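Local coordinates for Lmo2241 protein (Listeria monocytogenes, PDB 4HAM) that probably binds DNA through a GntR-type winged helix-turn-helix domain and acts as a transcriptional regulator, at residues Q21-Q26 / Q65-T70; E17-K22 / S56-E61. All coordinates share one frame; numbering follows the deposited sequence. Where two conformers were deposited one is given.

Interaction 1: residues Q21-Q26 / Q65-T70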
loop_
_atom_site.group_PDB
_atom_site.type_symbol
_atom_site.label_atom_id
_atom_site.label_comp_id
_atom_site.label_asym_id
_atom_site.label_seq_id
_atom_site.Cartn_x
_atom_site.Cartn_y
_atom_site.Cartn_z
ATOM N N GLN A 21 -13.290 0.674 2.010
ATOM C CA GLN A 21 -12.819 -0.110 0.864
ATOM C C GLN A 21 -13.882 -1.061 0.325
ATOM O O GLN A 21 -13.931 -1.313 -0.873
ATOM C CB GLN A 21 -11.516 -0.861 1.186
ATOM C CG GLN A 21 -10.308 0.060 1.465
ATOM C CD GLN A 21 -9.849 0.815 0.221
ATOM O OE1 GLN A 21 -10.285 1.939 -0.038
ATOM N NE2 GLN A 21 -8.984 0.187 -0.564
ATOM N N LYS A 22 -14.745 -1.579 1.198
ATOM C CA LYS A 22 -15.827 -2.444 0.746
ATOM C C LYS A 22 -16.883 -1.670 -0.052
ATOM O O LYS A 22 -17.369 -2.149 -1.077
ATOM C CB LYS A 22 -16.472 -3.161 1.930
ATOM C CG LYS A 22 -15.615 -4.286 2.474
ATOM C CD LYS A 22 -15.695 -5.532 1.576
ATOM C CE LYS A 22 -14.901 -6.676 2.182
ATOM N NZ LYS A 22 -15.042 -7.954 1.422
ATOM N N ILE A 23 -17.215 -0.471 0.413
ATOM C CA ILE A 23 -18.142 0.387 -0.314
ATOM C C ILE A 23 -17.582 0.740 -1.690
ATOM O O ILE A 23 -18.290 0.653 -2.697
ATOM C CB ILE A 23 -18.485 1.659 0.470
ATOM C CG1 ILE A 23 -19.261 1.308 1.735
ATOM C CG2 ILE A 23 -19.302 2.624 -0.408
ATOM C CD1 ILE A 23 -20.505 0.536 1.457
ATOM N N LYS A 24 -16.309 1.126 -1.725
ATOM C CA LYS A 24 -15.628 1.425 -2.984
ATOM C C LYS A 24 -15.672 0.233 -3.955
ATOM O O LYS A 24 -15.976 0.389 -5.142
ATOM C CB LYS A 24 -14.170 1.815 -2.699
ATOM C CG LYS A 24 -13.419 2.344 -3.904
ATOM C CD LYS A 24 -11.946 2.644 -3.601
ATOM C CE LYS A 24 -11.774 3.810 -2.631
ATOM N NZ LYS A 24 -10.338 4.200 -2.444
ATOM N N GLU A 25 -15.362 -0.953 -3.440
ATOM C CA GLU A 25 -15.364 -2.184 -4.240
ATOM C C GLU A 25 -16.759 -2.503 -4.773
ATOM O O GLU A 25 -16.919 -2.956 -5.905
ATOM C CB GLU A 25 -14.842 -3.371 -3.406
ATOM C CG GLU A 25 -14.509 -4.608 -4.249
ATOM C CD GLU A 25 -14.158 -5.822 -3.398
ATOM O OE1 GLU A 25 -14.033 -5.677 -2.160
ATOM O OE2 GLU A 25 -13.995 -6.913 -3.972
ATOM N N GLN A 26 -17.774 -2.273 -3.956
ATOM C CA GLN A 26 -19.150 -2.501 -4.407
ATOM C C GLN A 26 -19.560 -1.537 -5.514
ATOM O O GLN A 26 -20.335 -1.898 -6.402
ATOM C CB GLN A 26 -20.124 -2.417 -3.245
ATOM C CG GLN A 26 -20.062 -3.626 -2.343
ATOM C CD GLN A 26 -21.045 -3.546 -1.221
ATOM O OE1 GLN A 26 -21.905 -2.661 -1.194
ATOM N NE2 GLN A 26 -20.927 -4.462 -0.274
ATOM N N GLN A 65 -13.208 11.254 -0.544
ATOM C CA GLN A 65 -12.715 10.640 -1.772
ATOM C C GLN A 65 -13.726 10.773 -2.898
ATOM O O GLN A 65 -13.482 10.303 -4.009
ATOM C CB GLN A 65 -12.363 9.159 -1.541
ATOM C CG GLN A 65 -11.159 8.947 -0.641
ATOM C CD GLN A 65 -10.713 7.492 -0.578
ATOM O OE1 GLN A 65 -10.763 6.765 -1.573
ATOM N NE2 GLN A 65 -10.284 7.061 0.594
ATOM N N GLU A 66 -14.866 11.399 -2.592
ATOM C CA GLU A 66 -15.957 11.623 -3.543
ATOM C C GLU A 66 -16.606 10.333 -4.049
ATOM O O GLU A 66 -17.078 10.254 -5.174
ATOM C CB GLU A 66 -15.518 12.550 -4.691
ATOM C CG GLU A 66 -14.971 13.880 -4.175
ATOM C CD GLU A 66 -14.899 14.961 -5.241
ATOM O OE1 GLU A 66 -15.035 14.648 -6.444
ATOM O OE2 GLU A 66 -14.714 16.135 -4.866
ATOM N N VAL A 67 -16.656 9.330 -3.184
ATOM C CA VAL A 67 -17.338 8.091 -3.512
ATOM C C VAL A 67 -18.823 8.234 -3.207
ATOM O O VAL A 67 -19.667 7.707 -3.927
ATOM C CB VAL A 67 -16.760 6.918 -2.697
ATOM C CG1 VAL A 67 -17.433 5.599 -3.085
ATOM C CG2 VAL A 67 -15.255 6.825 -2.902
ATOM N N ILE A 68 -19.131 8.934 -2.117
ATOM C CA ILE A 68 -20.514 9.177 -1.715
ATOM C C ILE A 68 -20.757 10.673 -1.527
ATOM O O ILE A 68 -19.815 11.466 -1.475
ATOM C CB ILE A 68 -20.880 8.438 -0.401
ATOM C CG1 ILE A 68 -20.111 9.021 0.793
ATOM C CG2 ILE A 68 -20.642 6.925 -0.526
ATOM C CD1 ILE A 68 -20.446 8.347 2.139
ATOM N N ILE A 69 -22.029 11.048 -1.431
ATOM C CA ILE A 69 -22.427 12.435 -1.221
ATOM C C ILE A 69 -23.571 12.468 -0.208
ATOM O O ILE A 69 -24.498 11.668 -0.279
ATOM C CB ILE A 69 -22.861 13.108 -2.561
ATOM C CG1 ILE A 69 -23.259 14.567 -2.343
ATOM C CG2 ILE A 69 -23.993 12.327 -3.236
ATOM C CD1 ILE A 69 -22.090 15.479 -2.046
ATOM N N THR A 70 -23.504 13.391 0.744
ATOM C CA THR A 70 -24.556 13.509 1.745
ATOM C C THR A 70 -25.401 14.750 1.486
ATOM O O THR A 70 -24.874 15.850 1.327
ATOM C CB THR A 70 -23.980 13.558 3.180
ATOM O OG1 THR A 70 -23.320 12.320 3.466
ATOM C CG2 THR A 70 -25.087 13.771 4.205
HETATM O O HOH W 1 -9.421 4.235 1.091
#
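In the winged helix-turn-helix domain of this GntR-family protein, the first helix, 15-29, meets the turn that leads from helix 52-64, the probable recognition helix, into the first wing strand, 68-71. Lys24 and Gln65 carry the polar part of the contact. Lys24 places CG anti to its backbone N (chi1 -171°) and bends at chi3, which brings its ammonium end to the Gln65 amide, the two side chains crossing at about a right angle. Lys24 NZ donates to Gln65 OE1 over 2.7 Å, lying in the carbonyl plane on a lone pair, with a C=O...N angle of 143°. A weak bond of 3.3 Å also runs from Lys24 NZ to Gln21 OE1, one turn back on the same helix. Asp104 of the second subunit forms a salt bridge with this ammonium group and accepts a bond from the Gln21 amide, so the intrachain contact continues into the dimer interface. Glu61 of helix 52-64 takes a hydrogen bond from Gln65 NE2, which probably helps fix the rotation of that amide.

Just after the helix, Glu66 adopts positive phi in a Schellman motif, and the chain turns so that Val67 faces helix 15-29. There Val67 CG1 lies 4.4 Å from Ile23 CG2, a loose apolar contact beside Leu62, which touches both residues. A water closes the polar side of the junction: it donates to Gln21 OE1 at 2.7 Å and accepts from Gln65 NE2 at 3.0 Å.

Interaction 2: residues E17-K22 / S56-E61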
loop_
_atom_site.group_PDB
_atom_site.type_symbol
_atom_site.label_atom_id
_atom_site.label_comp_id
_atom_site.label_asym_id
_atom_site.label_seq_id
_atom_site.Cartn_x
_atom_site.Cartn_y
_atom_site.Cartn_z
ATOM N N GLU A 17 -11.585 1.809 7.678
ATOM C CA GLU A 17 -10.972 1.669 6.364
ATOM C C GLU A 17 -11.541 0.475 5.603
ATOM O O GLU A 17 -11.683 0.516 4.380
ATOM C CB GLU A 17 -9.447 1.555 6.488
ATOM C CG GLU A 17 -8.736 1.467 5.153
ATOM C CD GLU A 17 -7.245 1.682 5.257
ATOM O OE1 GLU A 17 -6.713 1.636 6.387
ATOM O OE2 GLU A 17 -6.602 1.904 4.209
ATOM N N GLN A 18 -11.861 -0.592 6.329
ATOM C CA GLN A 18 -12.473 -1.766 5.725
ATOM C C GLN A 18 -13.819 -1.377 5.127
ATOM O O GLN A 18 -14.157 -1.780 4.006
ATOM C CB GLN A 18 -12.628 -2.885 6.764
ATOM C CG GLN A 18 -11.301 -3.494 7.165
ATOM C CD GLN A 18 -11.453 -4.671 8.106
ATOM O OE1 GLN A 18 -12.258 -5.569 7.865
ATOM N NE2 GLN A 18 -10.678 -4.671 9.188
ATOM N N ILE A 19 -14.571 -0.564 5.871
ATOM C CA ILE A 19 -15.859 -0.061 5.393
ATOM C C ILE A 19 -15.688 0.797 4.157
ATOM O O ILE A 19 -16.412 0.623 3.175
ATOM C CB ILE A 19 -16.582 0.734 6.485
ATOM C CG1 ILE A 19 -16.925 -0.213 7.647
ATOM C CG2 ILE A 19 -17.852 1.385 5.938
ATOM C CD1 ILE A 19 -17.512 0.512 8.851
ATOM N N VAL A 20 -14.733 1.724 4.203
ATOM C CA VAL A 20 -14.447 2.555 3.030
ATOM C C VAL A 20 -14.143 1.672 1.815
ATOM O O VAL A 20 -14.685 1.869 0.726
ATOM C CB VAL A 20 -13.244 3.490 3.274
ATOM C CG1 VAL A 20 -12.817 4.190 1.961
ATOM C CG2 VAL A 20 -13.575 4.506 4.363
ATOM N N GLN A 21 -13.290 0.674 2.010
ATOM C CA GLN A 21 -12.819 -0.110 0.864
ATOM C C GLN A 21 -13.882 -1.061 0.325
ATOM O O GLN A 21 -13.931 -1.313 -0.873
ATOM C CB GLN A 21 -11.516 -0.861 1.186
ATOM C CG GLN A 21 -10.308 0.060 1.465
ATOM C CD GLN A 21 -9.849 0.815 0.221
ATOM O OE1 GLN A 21 -10.285 1.939 -0.038
ATOM N NE2 GLN A 21 -8.984 0.187 -0.564
ATOM N N LYS A 22 -14.745 -1.579 1.198
ATOM C CA LYS A 22 -15.827 -2.444 0.746
ATOM C C LYS A 22 -16.883 -1.670 -0.052
ATOM O O LYS A 22 -17.369 -2.149 -1.077
ATOM C CB LYS A 22 -16.472 -3.161 1.930
ATOM C CG LYS A 22 -15.615 -4.286 2.474
ATOM C CD LYS A 22 -15.695 -5.532 1.576
ATOM C CE LYS A 22 -14.901 -6.676 2.182
ATOM N NZ LYS A 22 -15.042 -7.954 1.422
ATOM N N SER A 56 -19.307 6.710 10.969
ATOM C CA SER A 56 -19.245 8.119 10.610
ATOM C C SER A 56 -17.879 8.461 10.016
ATOM O O SER A 56 -17.771 9.187 9.023
ATOM C CB SER A 56 -19.533 8.984 11.833
ATOM O OG SER A 56 -19.325 10.352 11.540
ATOM N N LYS A 57 -16.834 7.904 10.614
ATOM C CA LYS A 57 -15.469 8.114 10.146
ATOM C C LYS A 57 -15.288 7.573 8.719
ATOM O O LYS A 57 -14.666 8.213 7.866
ATOM C CB LYS A 57 -14.511 7.441 11.125
ATOM C CG LYS A 57 -13.042 7.738 10.920
ATOM C CD LYS A 57 -12.256 7.370 12.182
ATOM C CE LYS A 57 -10.769 7.202 11.885
ATOM N NZ LYS A 57 -10.326 8.164 10.839
ATOM N N ALA A 58 -15.847 6.392 8.464
ATOM C CA ALA A 58 -15.800 5.790 7.144
ATOM C C ALA A 58 -16.558 6.620 6.111
ATOM O O ALA A 58 -16.075 6.830 5.002
ATOM C CB ALA A 58 -16.377 4.360 7.191
ATOM N N TYR A 59 -17.748 7.073 6.472
ATOM C CA TYR A 59 -18.539 7.895 5.548
ATOM C C TYR A 59 -17.867 9.231 5.250
ATOM O O TYR A 59 -17.949 9.742 4.128
ATOM C CB TYR A 59 -19.946 8.132 6.103
ATOM C CG TYR A 59 -20.945 7.021 5.780
ATOM C CD1 TYR A 59 -22.287 7.319 5.575
ATOM C CD2 TYR A 59 -20.545 5.688 5.692
ATOM C CE1 TYR A 59 -23.210 6.331 5.290
ATOM C CE2 TYR A 59 -21.470 4.679 5.406
ATOM C CZ TYR A 59 -22.804 5.018 5.204
ATOM O OH TYR A 59 -23.742 4.053 4.912
ATOM N N GLN A 60 -17.234 9.822 6.258
ATOM C CA GLN A 60 -16.466 11.055 6.035
ATOM C C GLN A 60 -15.328 10.832 5.039
ATOM O O GLN A 60 -15.061 11.672 4.169
ATOM C CB GLN A 60 -15.889 11.592 7.346
ATOM C CG GLN A 60 -16.919 12.195 8.264
ATOM C CD GLN A 60 -16.303 12.784 9.522
ATOM O OE1 GLN A 60 -15.110 13.090 9.558
ATOM N NE2 GLN A 60 -17.115 12.934 10.566
ATOM N N GLU A 61 -14.651 9.700 5.173
ATOM C CA GLU A 61 -13.549 9.371 4.275
ATOM C C GLU A 61 -14.065 9.061 2.863
ATOM O O GLU A 61 -13.475 9.494 1.866
ATOM C CB GLU A 61 -12.718 8.214 4.835
ATOM C CG GLU A 61 -11.550 7.799 3.942
ATOM C CD GLU A 61 -10.554 8.933 3.698
ATOM O OE1 GLU A 61 -10.414 9.831 4.570
ATOM O OE2 GLU A 61 -9.902 8.921 2.628
#
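A close helix-helix packing in the core of the winged helix-turn-helix domain joins Ile19 and Val20 of helix 15-29 to Ala58 and Glu61 of helix 52-64, which by its place in the fold is probably the recognition helix. The axes of the two short helical segments, 17-22 and 56-61, approach to 8.4 Å and cross at -45°. No hydrogen bond links the two segments, and the small side chain of Ala58 lets the backbones approach to 5.4 Å between the CA atoms of Val20 and Ala58.

The Ala58 methyl points at the first helix and meets the branched face of Ile19, with Ala58 CB 3.5 Å from Ile19 CG2 and 3.7 Å from Ile19 CB. Ile19 also packs on Phe44 of helix 41-48, so one side chain bridges all three helices of the domain. Val20 uses a single branch: CG2, anti to the carbonyl carbon, rests 3.5 Å from the backbone oxygen Ala58 O and 4.0 Å from Ala58 CB.

One turn further on, Glu61 contributes only the aliphatic base of its side chain; its carboxylate turns to Arg64 and Gln65, beyond the two segments. Nearer the backbone than that carboxylate, Val20 CG2 touches both methylene carbons, at 3.8 Å from Glu61 CB and 3.9 Å from Glu61 CG.

How the interactions relate
Both contacts start on helix 15-29, their first segments overlapping at Gln21 and Lys22. From there the chain runs through strand 37-38 and helix 41-48 to helix 52-64, where interaction 2 closes a loop of 33 intervening residues. Interaction 1 closes a loop of 38 as the chain enters strand 68-71. Because segment 21-26 begins later than 17-22 and 65-70 follows 56-61, the two loops cross: interaction 1 opens inside the loop of interaction 2 and closes beyond it. The contact centres lie about 8 Å apart, and Ile68 CD1 packs 3.5 Å from Tyr59 O. Together the two contacts bind the first helix to the probable recognition helix and to the base of the wing.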